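Local coordinates for protein beta-xylanase (Caldicellulosiruptor kristjanssonii, PDB 7NWN) that probably binds plant cell-wall carbohydrate as a family 9 carbohydrate-binding module of a hyperthermostable multimodular xylanase-glucuronoyl esterase, at residues Val25-Pro30 and Lys203-Asn208; Glu44-Arg49 and Phe61-Asp66; Glu75-Val80 and Leu140-Arg145; Asp111-Arg116 and Ile130-Thr135. One frame throughout, in Å; residues are numbered along the deposited sequence. Where two conformers were deposited one is given.

Contact 1 (Val25-Pro30 and Lys203-Asn208); sequences VSYGSP and KGRSDN. With EDO (1,2-ethanediol), chain O.
R205 lies alongside Y27, both side chains pointing the same way. Its CB starts 3.7 Å from Y27 CD2, near the ring rim. CG is the atom set over the face: it sits 3.8 Å from the centroid of the Y27 ring, 20° off the normal, in a CH-pi contact. CD follows, 3.8 Å from Y27 CE2. NE then passes the far end of the ring, 3.9 Å from Y27 OH. The chain is extended from CG to NE, which carries it along the length of the tyrosine. The guanidinium is turned almost square to the ring, at 88°. Its charge is met outside the segments, where NE forms a salt bridge with D67. Y27 also meets the W65 ring edge-to-face.

The two segments continue the parallel pair of strands 22-25 and 198-202 into loops, at the rim of the beta-sandwich expected of a family 9 carbohydrate-binding module. The backbone bond from K203 N to V25 O (3.0 Å) marks the end of this pairing. K203 O turns to the indole NH of W65.

The K203 side chain bends at its last torsion (chi4 48°). This brings NZ back across to S26 OG, to which it donates a hydrogen bond of 3.1 Å.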
# COMPACT_ATOMS: atom_id res chain seq x y z
N VAL A 25 -13.09 -0.68 0.14
CA VAL A 25 -12.32 -0.93 1.35
C VAL A 25 -13.26 -0.94 2.55
O VAL A 25 -13.93 0.05 2.86
CB VAL A 25 -11.29 0.19 1.51
CG1 VAL A 25 -10.35 -0.05 2.71
CG2 VAL A 25 -10.54 0.44 0.20
N SER A 26 -13.24 -2.07 3.27
CA SER A 26 -13.98 -2.20 4.52
C SER A 26 -13.30 -1.49 5.70
O SER A 26 -12.08 -1.28 5.72
CB SER A 26 -14.12 -3.64 4.82
OG SER A 26 -14.89 -4.22 3.79
N TYR A 27 -14.13 -1.22 6.72
CA TYR A 27 -13.80 -0.45 7.90
C TYR A 27 -13.23 -1.42 8.94
O TYR A 27 -13.78 -2.51 9.15
CB TYR A 27 -15.06 0.22 8.47
CG TYR A 27 -14.76 1.04 9.70
CD1 TYR A 27 -14.80 0.47 10.97
CD2 TYR A 27 -14.44 2.37 9.58
CE1 TYR A 27 -14.50 1.22 12.10
CE2 TYR A 27 -14.12 3.12 10.70
CZ TYR A 27 -14.17 2.56 11.96
OH TYR A 27 -13.87 3.36 13.02
N GLY A 28 -12.12 -1.00 9.56
CA GLY A 28 -11.49 -1.87 10.56
C GLY A 28 -10.16 -1.29 11.00
O GLY A 28 -9.61 -0.43 10.31
N SER A 29 -9.70 -1.72 12.18
CA SER A 29 -8.53 -1.15 12.84
C SER A 29 -7.58 -2.30 13.17
O SER A 29 -7.72 -2.94 14.20
CB SER A 29 -8.92 -0.41 14.10
OG SER A 29 -9.72 0.73 13.81
N PRO A 30 -6.61 -2.63 12.29
CA PRO A 30 -5.60 -3.64 12.63
C PRO A 30 -4.44 -3.14 13.49
O PRO A 30 -4.16 -1.93 13.62
CB PRO A 30 -5.05 -4.11 11.29
CG PRO A 30 -5.39 -3.00 10.31
CD PRO A 30 -6.53 -2.18 10.89
N LYS A 203 -16.16 1.97 2.59
CA LYS A 203 -17.49 1.57 3.05
C LYS A 203 -17.42 0.84 4.42
O LYS A 203 -16.34 0.55 4.95
CB LYS A 203 -18.05 0.63 1.98
CG LYS A 203 -17.36 -0.74 1.89
CD LYS A 203 -18.09 -1.68 0.96
CE LYS A 203 -17.66 -3.13 0.99
NZ LYS A 203 -17.57 -3.62 2.38
N GLY A 204 -18.61 0.61 5.01
CA GLY A 204 -18.84 -0.40 6.04
C GLY A 204 -18.75 0.15 7.46
O GLY A 204 -18.70 -0.63 8.41
N ARG A 205 -18.63 1.47 7.64
CA ARG A 205 -18.54 1.95 9.00
C ARG A 205 -19.97 2.06 9.55
O ARG A 205 -20.80 2.68 8.91
CB ARG A 205 -17.95 3.36 9.05
CG ARG A 205 -17.65 3.79 10.47
CD ARG A 205 -17.28 5.24 10.42
NE ARG A 205 -16.79 5.64 11.70
CZ ARG A 205 -17.55 6.15 12.66
NH1 ARG A 205 -18.85 6.33 12.45
NH2 ARG A 205 -17.01 6.49 13.82
N SER A 206 -20.23 1.49 10.73
CA SER A 206 -21.53 1.64 11.36
C SER A 206 -21.80 3.10 11.70
O SER A 206 -20.90 3.84 12.09
CB SER A 206 -21.64 0.87 12.60
OG SER A 206 -22.72 1.41 13.34
N ASP A 207 -23.08 3.49 11.61
CA ASP A 207 -23.45 4.85 11.97
C ASP A 207 -23.61 4.98 13.49
O ASP A 207 -23.16 5.96 14.08
CB ASP A 207 -24.61 5.36 11.11
CG ASP A 207 -24.10 5.80 9.75
OD1 ASP A 207 -23.25 6.71 9.72
OD2 ASP A 207 -24.53 5.21 8.74
N ASN A 208 -24.18 3.94 14.11
CA ASN A 208 -24.51 3.93 15.52
C ASN A 208 -23.23 3.67 16.32
O ASN A 208 -22.76 4.58 17.00
CB ASN A 208 -25.62 2.91 15.80
CG ASN A 208 -26.28 2.40 14.52
OD1 ASN A 208 -26.52 3.17 13.59
ND2 ASN A 208 -26.55 1.11 14.45
C1 EDO O . -9.10 -4.00 16.63
O1 EDO O . -7.98 -4.62 16.00
C2 EDO O . -10.41 -4.12 15.92
O2 EDO O . -11.00 -5.41 16.03

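Contact 2 (Glu44-Arg49 and Phe61-Asp66); sequences EWNIPR and FKLMWD. With EDO (1,2-ethanediol), chain K.
K62 crosses the face of the W45 indole, and N46 crosses the face of the F61 ring. In the first pair the lysine chain is extended beyond CG. Its CE lies 3.4 Å from the centroid of the W45 five-membered ring, 10° off the normal, a close CH-pi contact. NZ stays over the same face, 4.1 Å from that centroid, as a cation-pi partner. The ammonium also donates a hydrogen bond to W40 O and a weak one to V43 O. The edge of the indole is turned to the backbone of F61.

In the second pair CB of N46 does the touching. It sits 3.8 Å from the centroid of the F61 ring, offset toward the rim. F61 CG stands between its own backbone N and carbonyl carbon (chi1 70°), which swings the ring back under the asparagine. P48 CD lies at the edge of this ring. The amide plane of N46 is tilted 41° to the ring. ND2 makes a weak bond to F61 O, an oxygen that already takes the stronger bond from N46 N (2.7 Å). A water accepts from L63 N and, weakly, from N46 ND2, and donates to E44 O. N46 OD1 accepts from O1 of an ethanediol, 2.7 Å away.

F61 N returns a bond to N46 O (3.0 Å). N46 and F61 thus form an isolated antiparallel bridge, a hydrogen-bonded pair. It fastens the loop before strand 50-51 to strand 58-66, an outermost strand of the four-stranded antiparallel sheet in this beta-sandwich module.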
# COMPACT_ATOMS: atom_id res chain seq x y z
N GLU A 44 -10.74 -9.20 1.23
CA GLU A 44 -10.24 -9.94 0.08
C GLU A 44 -8.87 -9.40 -0.34
O GLU A 44 -8.59 -8.18 -0.25
CB GLU A 44 -11.34 -9.82 -1.00
CG GLU A 44 -10.85 -9.94 -2.42
CD GLU A 44 -11.80 -9.36 -3.47
OE1 GLU A 44 -11.44 -8.32 -4.11
OE2 GLU A 44 -12.91 -9.95 -3.64
N TRP A 45 -8.04 -10.32 -0.85
CA TRP A 45 -6.78 -9.99 -1.51
C TRP A 45 -7.03 -9.25 -2.83
O TRP A 45 -7.92 -9.58 -3.59
CB TRP A 45 -5.96 -11.27 -1.77
CG TRP A 45 -5.37 -11.94 -0.57
CD1 TRP A 45 -5.67 -13.20 -0.13
CD2 TRP A 45 -4.28 -11.46 0.26
NE1 TRP A 45 -4.90 -13.50 0.97
CE2 TRP A 45 -4.03 -12.46 1.23
CE3 TRP A 45 -3.52 -10.28 0.31
CZ2 TRP A 45 -3.04 -12.32 2.20
CZ3 TRP A 45 -2.56 -10.12 1.29
CH2 TRP A 45 -2.32 -11.14 2.21
N ASN A 46 -6.25 -8.22 -3.11
CA ASN A 46 -6.17 -7.59 -4.41
C ASN A 46 -4.88 -8.08 -5.02
O ASN A 46 -3.90 -8.20 -4.29
CB ASN A 46 -6.13 -6.08 -4.27
CG ASN A 46 -7.34 -5.58 -3.49
OD1 ASN A 46 -8.47 -5.62 -3.98
ND2 ASN A 46 -7.12 -5.17 -2.25
N ILE A 47 -4.92 -8.49 -6.29
CA ILE A 47 -3.79 -9.11 -6.98
C ILE A 47 -3.33 -8.14 -8.06
O ILE A 47 -4.01 -7.94 -9.07
CB ILE A 47 -4.18 -10.44 -7.65
CG1 ILE A 47 -4.96 -11.41 -6.74
CG2 ILE A 47 -2.96 -11.06 -8.32
CD1 ILE A 47 -4.16 -12.06 -5.63
N PRO A 48 -2.18 -7.46 -7.89
CA PRO A 48 -1.70 -6.57 -8.95
C PRO A 48 -1.18 -7.47 -10.07
O PRO A 48 -0.45 -8.43 -9.80
CB PRO A 48 -0.62 -5.76 -8.22
CG PRO A 48 -0.09 -6.74 -7.19
CD PRO A 48 -1.29 -7.53 -6.72
N ARG A 49 -1.60 -7.18 -11.30
CA ARG A 49 -1.26 -8.05 -12.43
C ARG A 49 -0.51 -7.32 -13.56
O ARG A 49 -0.33 -7.86 -14.62
CB ARG A 49 -2.56 -8.65 -12.97
CG ARG A 49 -3.12 -9.74 -12.08
CD ARG A 49 -4.53 -10.02 -12.55
NE ARG A 49 -5.28 -10.76 -11.55
CZ ARG A 49 -5.04 -12.02 -11.17
NH1 ARG A 49 -4.04 -12.71 -11.69
NH2 ARG A 49 -5.82 -12.58 -10.25
N PHE A 61 -2.29 -7.76 -1.85
CA PHE A 61 -2.43 -6.82 -0.74
C PHE A 61 -3.90 -6.69 -0.40
O PHE A 61 -4.76 -6.95 -1.25
CB PHE A 61 -1.77 -5.47 -1.08
CG PHE A 61 -2.52 -4.69 -2.12
CD1 PHE A 61 -2.27 -4.89 -3.48
CD2 PHE A 61 -3.49 -3.76 -1.75
CE1 PHE A 61 -2.99 -4.18 -4.44
CE2 PHE A 61 -4.21 -3.04 -2.71
CZ PHE A 61 -3.97 -3.26 -4.06
N LYS A 62 -4.14 -6.29 0.87
CA LYS A 62 -5.47 -6.01 1.39
C LYS A 62 -5.46 -4.59 1.92
O LYS A 62 -4.40 -4.10 2.30
CB LYS A 62 -5.78 -6.99 2.52
CG LYS A 62 -5.99 -8.42 2.03
CD LYS A 62 -6.32 -9.42 3.14
CE LYS A 62 -6.71 -10.77 2.57
NZ LYS A 62 -7.16 -11.67 3.63
N LEU A 63 -6.65 -3.99 1.98
CA LEU A 63 -6.80 -2.62 2.41
C LEU A 63 -7.86 -2.62 3.48
O LEU A 63 -8.77 -3.45 3.43
CB LEU A 63 -7.28 -1.75 1.22
CG LEU A 63 -6.26 -1.49 0.11
CD1 LEU A 63 -6.81 -0.51 -0.95
CD2 LEU A 63 -4.95 -0.96 0.68
N MET A 64 -7.77 -1.63 4.38
CA MET A 64 -8.77 -1.46 5.43
C MET A 64 -8.70 0.01 5.82
O MET A 64 -7.65 0.63 5.63
CB MET A 64 -8.45 -2.38 6.61
CG MET A 64 -9.61 -2.62 7.59
SD MET A 64 -9.28 -4.00 8.74
CE MET A 64 -9.19 -5.37 7.63
N TRP A 65 -9.79 0.60 6.32
CA TRP A 65 -9.73 1.97 6.80
C TRP A 65 -10.41 2.11 8.16
O TRP A 65 -11.33 1.37 8.47
CB TRP A 65 -10.41 2.93 5.81
CG TRP A 65 -11.91 2.80 5.75
CD1 TRP A 65 -12.63 1.83 5.11
CD2 TRP A 65 -12.87 3.71 6.31
NE1 TRP A 65 -13.98 2.07 5.23
CE2 TRP A 65 -14.15 3.23 5.95
CE3 TRP A 65 -12.76 4.88 7.08
CZ2 TRP A 65 -15.32 3.89 6.36
CZ3 TRP A 65 -13.92 5.56 7.43
CH2 TRP A 65 -15.18 5.03 7.12
N ASP A 66 -9.95 3.10 8.91
CA ASP A 66 -10.66 3.50 10.10
C ASP A 66 -10.78 5.03 10.10
O ASP A 66 -10.29 5.68 9.19
CB ASP A 66 -10.08 2.90 11.39
CG ASP A 66 -8.72 3.43 11.84
OD1 ASP A 66 -8.37 4.58 11.51
OD2 ASP A 66 -8.07 2.72 12.62
C1 EDO K . -9.02 -7.23 -7.04
O1 EDO K . -8.88 -5.92 -6.59
C2 EDO K . -7.78 -7.67 -7.73
O2 EDO K . -7.48 -8.95 -7.29
O HOH W 1 -8.73 -5.55 0.29

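Contact 3 (Glu75-Val80 and Leu140-Arg145); sequences EVYDPV and LPDGYR. With CA (calcium ion), chain Q.
Strands 75-77 and 143-145 run antiparallel, with axes 4.8 Å apart and directions at 175°. V76 and Y144 are a hydrogen-bonded pair: V76 N donates to Y144 O and Y144 N to V76 O. E75 with R145 and Y77 with G143 are the non-hydrogen-bonded pairs beside it. A further bond runs from D78 N to D142 O (2.9 Å). D142 is third in the type II turn L140-G143, closed by the bond from G143 N to L140 O. The CA of G143 is only 3.1 Å from V76 O.

R145 grips E75 side-on in a salt bridge. R145 NE and NH2 both donate to the same oxygen, E75 OE2, at 2.8 and 2.9 Å. They reach it from one face of the carboxylate, while OE2 lies close to the guanidinium plane. The two planes are 50° apart. The arginine chain bends at chi3 (-63°) to present this edge. Its NH1 is bonded to G34 O.

On the sheet face away from E75 and R145, V76 lies over the Y144 ring. V76 CB is 3.9 Å from the ring centroid, offset toward the rim, and V76 CG2 touches Y144 CZ at 3.6 Å. At the turn, Y77 CE1 meets D142 CB.

Beyond the strand D78 chelates a calcium ion through both carboxylate oxygens, and V80 O binds it too. D92 and A171 complete the protein ligands. Strand 69-77 has 58-66 on its other side, where E75 pairs with K60. Strand 143-151 is flanked by 133-140. V76 and Y144 both pack on V94 of strand 93-99 in the other sheet.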
# COMPACT_ATOMS: atom_id res chain seq x y z
N GLU A 75 1.68 -8.98 0.91
CA GLU A 75 2.63 -10.09 0.92
C GLU A 75 3.24 -10.27 -0.47
O GLU A 75 2.53 -10.25 -1.49
CB GLU A 75 1.92 -11.39 1.31
CG GLU A 75 1.59 -11.39 2.77
CD GLU A 75 0.96 -12.66 3.33
OE1 GLU A 75 0.97 -13.69 2.65
OE2 GLU A 75 0.49 -12.59 4.47
N VAL A 76 4.57 -10.45 -0.46
CA VAL A 76 5.31 -10.60 -1.70
C VAL A 76 5.97 -11.98 -1.68
O VAL A 76 6.74 -12.27 -0.77
CB VAL A 76 6.37 -9.48 -1.82
CG1 VAL A 76 7.18 -9.63 -3.12
CG2 VAL A 76 5.74 -8.07 -1.74
N TYR A 77 5.72 -12.78 -2.72
CA TYR A 77 6.50 -13.97 -3.02
C TYR A 77 7.69 -13.55 -3.89
O TYR A 77 7.51 -13.06 -5.01
CB TYR A 77 5.60 -14.99 -3.73
CG TYR A 77 6.34 -16.21 -4.20
CD1 TYR A 77 6.54 -17.30 -3.35
CD2 TYR A 77 6.88 -16.26 -5.49
CE1 TYR A 77 7.26 -18.42 -3.77
CE2 TYR A 77 7.61 -17.36 -5.92
CZ TYR A 77 7.79 -18.43 -5.05
OH TYR A 77 8.52 -19.51 -5.47
N ASP A 78 8.89 -13.75 -3.35
CA ASP A 78 10.12 -13.29 -3.93
C ASP A 78 11.25 -14.11 -3.32
O ASP A 78 11.68 -13.85 -2.20
CB ASP A 78 10.32 -11.79 -3.70
CG ASP A 78 11.53 -11.18 -4.42
OD1 ASP A 78 12.31 -11.90 -5.11
OD2 ASP A 78 11.67 -9.97 -4.28
N PRO A 79 11.75 -15.13 -4.05
CA PRO A 79 12.83 -16.01 -3.54
C PRO A 79 14.23 -15.39 -3.35
O PRO A 79 15.06 -15.96 -2.64
CB PRO A 79 12.80 -17.19 -4.51
CG PRO A 79 12.26 -16.59 -5.81
CD PRO A 79 11.26 -15.52 -5.38
N VAL A 80 14.48 -14.19 -3.89
CA VAL A 80 15.76 -13.53 -3.64
C VAL A 80 15.50 -12.10 -3.16
O VAL A 80 15.04 -11.29 -3.93
CB VAL A 80 16.65 -13.52 -4.90
CG1 VAL A 80 17.99 -12.84 -4.64
CG2 VAL A 80 16.84 -14.92 -5.50
N LEU A 140 9.32 -13.97 5.48
CA LEU A 140 8.59 -15.22 5.35
C LEU A 140 9.47 -16.17 4.52
O LEU A 140 10.32 -15.73 3.77
CB LEU A 140 7.25 -15.00 4.61
CG LEU A 140 6.29 -13.97 5.24
CD1 LEU A 140 5.00 -13.93 4.41
CD2 LEU A 140 5.94 -14.40 6.67
N PRO A 141 9.25 -17.51 4.62
CA PRO A 141 9.89 -18.44 3.67
C PRO A 141 9.50 -17.97 2.26
O PRO A 141 8.34 -17.76 1.93
CB PRO A 141 9.21 -19.79 4.04
CG PRO A 141 8.84 -19.62 5.51
CD PRO A 141 8.34 -18.17 5.57
N ASP A 142 10.48 -17.73 1.40
CA ASP A 142 10.14 -17.25 0.05
C ASP A 142 9.51 -15.86 -0.06
O ASP A 142 8.90 -15.56 -1.09
CB ASP A 142 9.28 -18.27 -0.70
CG ASP A 142 9.94 -19.65 -0.72
OD1 ASP A 142 11.17 -19.75 -1.08
OD2 ASP A 142 9.25 -20.61 -0.33
N GLY A 143 9.65 -14.98 0.93
CA GLY A 143 9.14 -13.64 0.65
C GLY A 143 9.12 -12.77 1.90
O GLY A 143 9.94 -12.95 2.82
N TYR A 144 8.13 -11.86 1.93
CA TYR A 144 8.10 -10.94 3.05
C TYR A 144 6.69 -10.38 3.10
O TYR A 144 5.94 -10.52 2.13
CB TYR A 144 9.18 -9.84 2.94
CG TYR A 144 9.08 -8.90 1.75
CD1 TYR A 144 9.65 -9.24 0.51
CD2 TYR A 144 8.49 -7.63 1.86
CE1 TYR A 144 9.61 -8.38 -0.59
CE2 TYR A 144 8.47 -6.75 0.78
CZ TYR A 144 9.01 -7.14 -0.45
OH TYR A 144 8.98 -6.28 -1.52
N ARG A 145 6.36 -9.77 4.24
CA ARG A 145 5.07 -9.15 4.42
C ARG A 145 5.35 -7.70 4.86
O ARG A 145 6.31 -7.50 5.61
CB ARG A 145 4.34 -9.90 5.54
CG ARG A 145 2.99 -9.29 5.89
CD ARG A 145 2.28 -10.07 7.00
NE ARG A 145 1.98 -11.43 6.56
CZ ARG A 145 2.29 -12.52 7.26
NH1 ARG A 145 2.86 -12.38 8.46
NH2 ARG A 145 2.01 -13.71 6.73
CA CA Q . 13.93 -9.89 -5.30
O HOH W 2 14.28 -11.61 -7.19

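Contact 4 (Asp111-Arg116 and Ile130-Thr135); sequences DDLHYR and ILRFYT. With CA (calcium ion), chain S; EDO (1,2-ethanediol), chain I.
Y115 on strand 112-116 meets F133, the first residue of strand 133-135, with no hydrogen bond between the segments; their nearest CA atoms, those of Y115 and I130, are 7.5 Å apart. The two rings form an offset stack, with planes at 8° and centroids 4.6 Å apart. The side chains slide past each other in opposite directions, so each CB lies over the partner's ring: Y115 CB is 3.6 Å from the F133 centroid, and F133 CB is almost straight above the Y115 centroid at 3.9 Å. The F133 ring swings away from its own backbone N (chi1 -173°) and runs back along Y115. T135 CG2 takes the opposite F133 face.

R132 crosses both L113 and Y115 at about a right angle. Its CB touches Y115 OH at 3.5 Å. The hydroxyl hydrogen-bonds to D129 O. The bend at chi3 (61°) sends the guanidinium over L113. L113 CD1 sits 3.7 Å from the guanidinium plane, over the centre of one face. In the guanidinium plane, a water accepts from R132 NH1 and donates to D111 O. Outside the segments its polar partners are A151 and E100, the latter in a salt bridge from NH2.

D111 (both carboxylate oxygens) and D112 (OD1) bind a calcium ion with D99 and D103. Strand 112-118 belongs to one sheet and strand 133-140 to the other, so the segments meet by side chains, through stacked rings and apolar surface. The polar link is at the arginine end, where a water connects R132 to a calcium ligand's backbone. The metal probably steadies that end of the strand.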
# COMPACT_ATOMS: atom_id res chain seq x y z
N ASP A 111 -1.59 17.40 -1.18
CA ASP A 111 -2.20 16.29 -0.47
C ASP A 111 -1.77 14.92 -1.03
O ASP A 111 -2.33 13.90 -0.61
CB ASP A 111 -3.72 16.40 -0.61
CG ASP A 111 -4.16 16.06 -2.03
OD1 ASP A 111 -3.61 16.73 -2.97
OD2 ASP A 111 -4.95 15.07 -2.20
N ASP A 112 -0.90 14.86 -2.07
CA ASP A 112 -0.59 13.58 -2.71
C ASP A 112 0.57 12.89 -1.99
O ASP A 112 1.45 13.55 -1.47
CB ASP A 112 -0.38 13.73 -4.22
CG ASP A 112 -1.62 14.25 -4.95
OD1 ASP A 112 -2.71 13.70 -4.71
OD2 ASP A 112 -1.47 15.17 -5.78
N LEU A 113 0.47 11.57 -1.84
CA LEU A 113 1.45 10.84 -1.04
C LEU A 113 2.07 9.74 -1.90
O LEU A 113 1.36 9.06 -2.67
CB LEU A 113 0.79 10.23 0.20
CG LEU A 113 -0.02 11.20 1.10
CD1 LEU A 113 -0.65 10.42 2.26
CD2 LEU A 113 0.83 12.36 1.64
N HIS A 114 3.38 9.54 -1.68
CA HIS A 114 4.07 8.41 -2.29
C HIS A 114 5.15 7.91 -1.32
O HIS A 114 6.15 8.59 -1.08
CB HIS A 114 4.63 8.82 -3.68
CG HIS A 114 5.36 7.73 -4.39
ND1 HIS A 114 6.25 7.99 -5.41
CD2 HIS A 114 5.35 6.39 -4.22
CE1 HIS A 114 6.75 6.87 -5.85
NE2 HIS A 114 6.22 5.87 -5.13
N TYR A 115 4.86 6.74 -0.75
CA TYR A 115 5.70 6.16 0.30
C TYR A 115 6.25 4.83 -0.22
O TYR A 115 5.66 4.25 -1.13
CB TYR A 115 4.84 5.87 1.54
CG TYR A 115 4.34 7.11 2.25
CD1 TYR A 115 5.20 8.12 2.65
CD2 TYR A 115 2.99 7.24 2.57
CE1 TYR A 115 4.71 9.25 3.31
CE2 TYR A 115 2.51 8.34 3.28
CZ TYR A 115 3.36 9.37 3.62
OH TYR A 115 2.88 10.45 4.32
N ARG A 116 7.34 4.38 0.40
CA ARG A 116 8.02 3.13 0.00
C ARG A 116 8.56 2.50 1.29
O ARG A 116 8.98 3.24 2.18
CB ARG A 116 9.21 3.44 -0.94
CG ARG A 116 9.98 2.22 -1.49
CD ARG A 116 11.21 2.63 -2.36
NE ARG A 116 10.76 3.35 -3.58
CZ ARG A 116 10.74 4.69 -3.72
NH1 ARG A 116 11.21 5.49 -2.76
NH2 ARG A 116 10.22 5.21 -4.82
N ILE A 130 6.61 11.89 6.03
CA ILE A 130 6.85 10.48 6.38
C ILE A 130 6.37 10.19 7.82
O ILE A 130 6.20 9.02 8.16
CB ILE A 130 8.32 10.05 6.18
CG1 ILE A 130 8.45 8.51 5.99
CG2 ILE A 130 9.16 10.56 7.33
CD1 ILE A 130 9.82 8.05 5.53
N LEU A 131 6.13 11.23 8.66
CA LEU A 131 5.57 11.05 10.00
C LEU A 131 4.18 10.42 9.98
O LEU A 131 3.74 9.92 11.00
CB LEU A 131 5.53 12.39 10.75
CG LEU A 131 6.84 12.78 11.46
CD1 LEU A 131 8.02 12.85 10.48
CD2 LEU A 131 6.69 14.12 12.14
N ARG A 132 3.51 10.40 8.83
CA ARG A 132 2.18 9.82 8.70
C ARG A 132 2.26 8.31 8.46
O ARG A 132 1.24 7.65 8.53
CB ARG A 132 1.46 10.45 7.50
CG ARG A 132 1.33 11.98 7.69
CD ARG A 132 0.76 12.61 6.43
NE ARG A 132 -0.56 12.11 6.13
CZ ARG A 132 -1.36 12.61 5.22
NH1 ARG A 132 -0.98 13.66 4.52
NH2 ARG A 132 -2.57 12.09 5.03
N PHE A 133 3.48 7.79 8.18
CA PHE A 133 3.67 6.44 7.64
C PHE A 133 4.29 5.57 8.73
O PHE A 133 5.34 5.91 9.31
CB PHE A 133 4.57 6.50 6.39
CG PHE A 133 4.75 5.24 5.58
CD1 PHE A 133 3.66 4.48 5.20
CD2 PHE A 133 6.00 4.93 5.04
CE1 PHE A 133 3.79 3.37 4.37
CE2 PHE A 133 6.15 3.82 4.19
CZ PHE A 133 5.06 3.03 3.88
N TYR A 134 3.58 4.48 9.07
CA TYR A 134 4.09 3.63 10.13
C TYR A 134 4.01 2.18 9.65
O TYR A 134 2.93 1.76 9.23
CB TYR A 134 3.19 3.79 11.35
CG TYR A 134 3.52 2.96 12.57
CD1 TYR A 134 4.83 2.63 12.92
CD2 TYR A 134 2.48 2.51 13.38
CE1 TYR A 134 5.08 1.89 14.06
CE2 TYR A 134 2.71 1.77 14.54
CZ TYR A 134 4.02 1.45 14.87
OH TYR A 134 4.24 0.74 16.01
N THR A 135 5.14 1.45 9.74
CA THR A 135 5.20 0.15 9.05
C THR A 135 5.91 -0.87 9.94
O THR A 135 6.76 -0.50 10.75
CB THR A 135 5.95 0.23 7.71
OG1 THR A 135 7.30 0.61 8.00
CG2 THR A 135 5.34 1.22 6.73
CA CA S . -4.61 15.03 -4.49
C1 EDO I . 3.40 16.98 -1.65
O1 EDO I . 2.97 15.90 -2.55
C2 EDO I . 4.22 16.80 -0.39
O2 EDO I . 5.63 16.49 -0.53
O HOH W 3 -2.70 14.29 2.30
O HOH W 4 -4.01 14.94 -6.92

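Overall arrangement
Contact 1 joins segments near the two ends of the modelled chain, and the other three are nested within the chain it closes. Contacts 1 and 2 have centres 15 Å apart and touch through W65, whose backbone and indole bond to G28 and K203. Contact 2 closes before contact 3 opens. They meet where W45 packs on E75; strands 58-66 and 69-77 are neighbours in the four-stranded antiparallel sheet. Contact 4 is nested inside contact 3. It reaches the same sheet by strand 133-140 and links it to the mixed sheet through strand 112-118. Contacts 3 and 4, about 23 Å between centres, each hold ligands of a separate calcium ion, consistent with metal-stabilised loops.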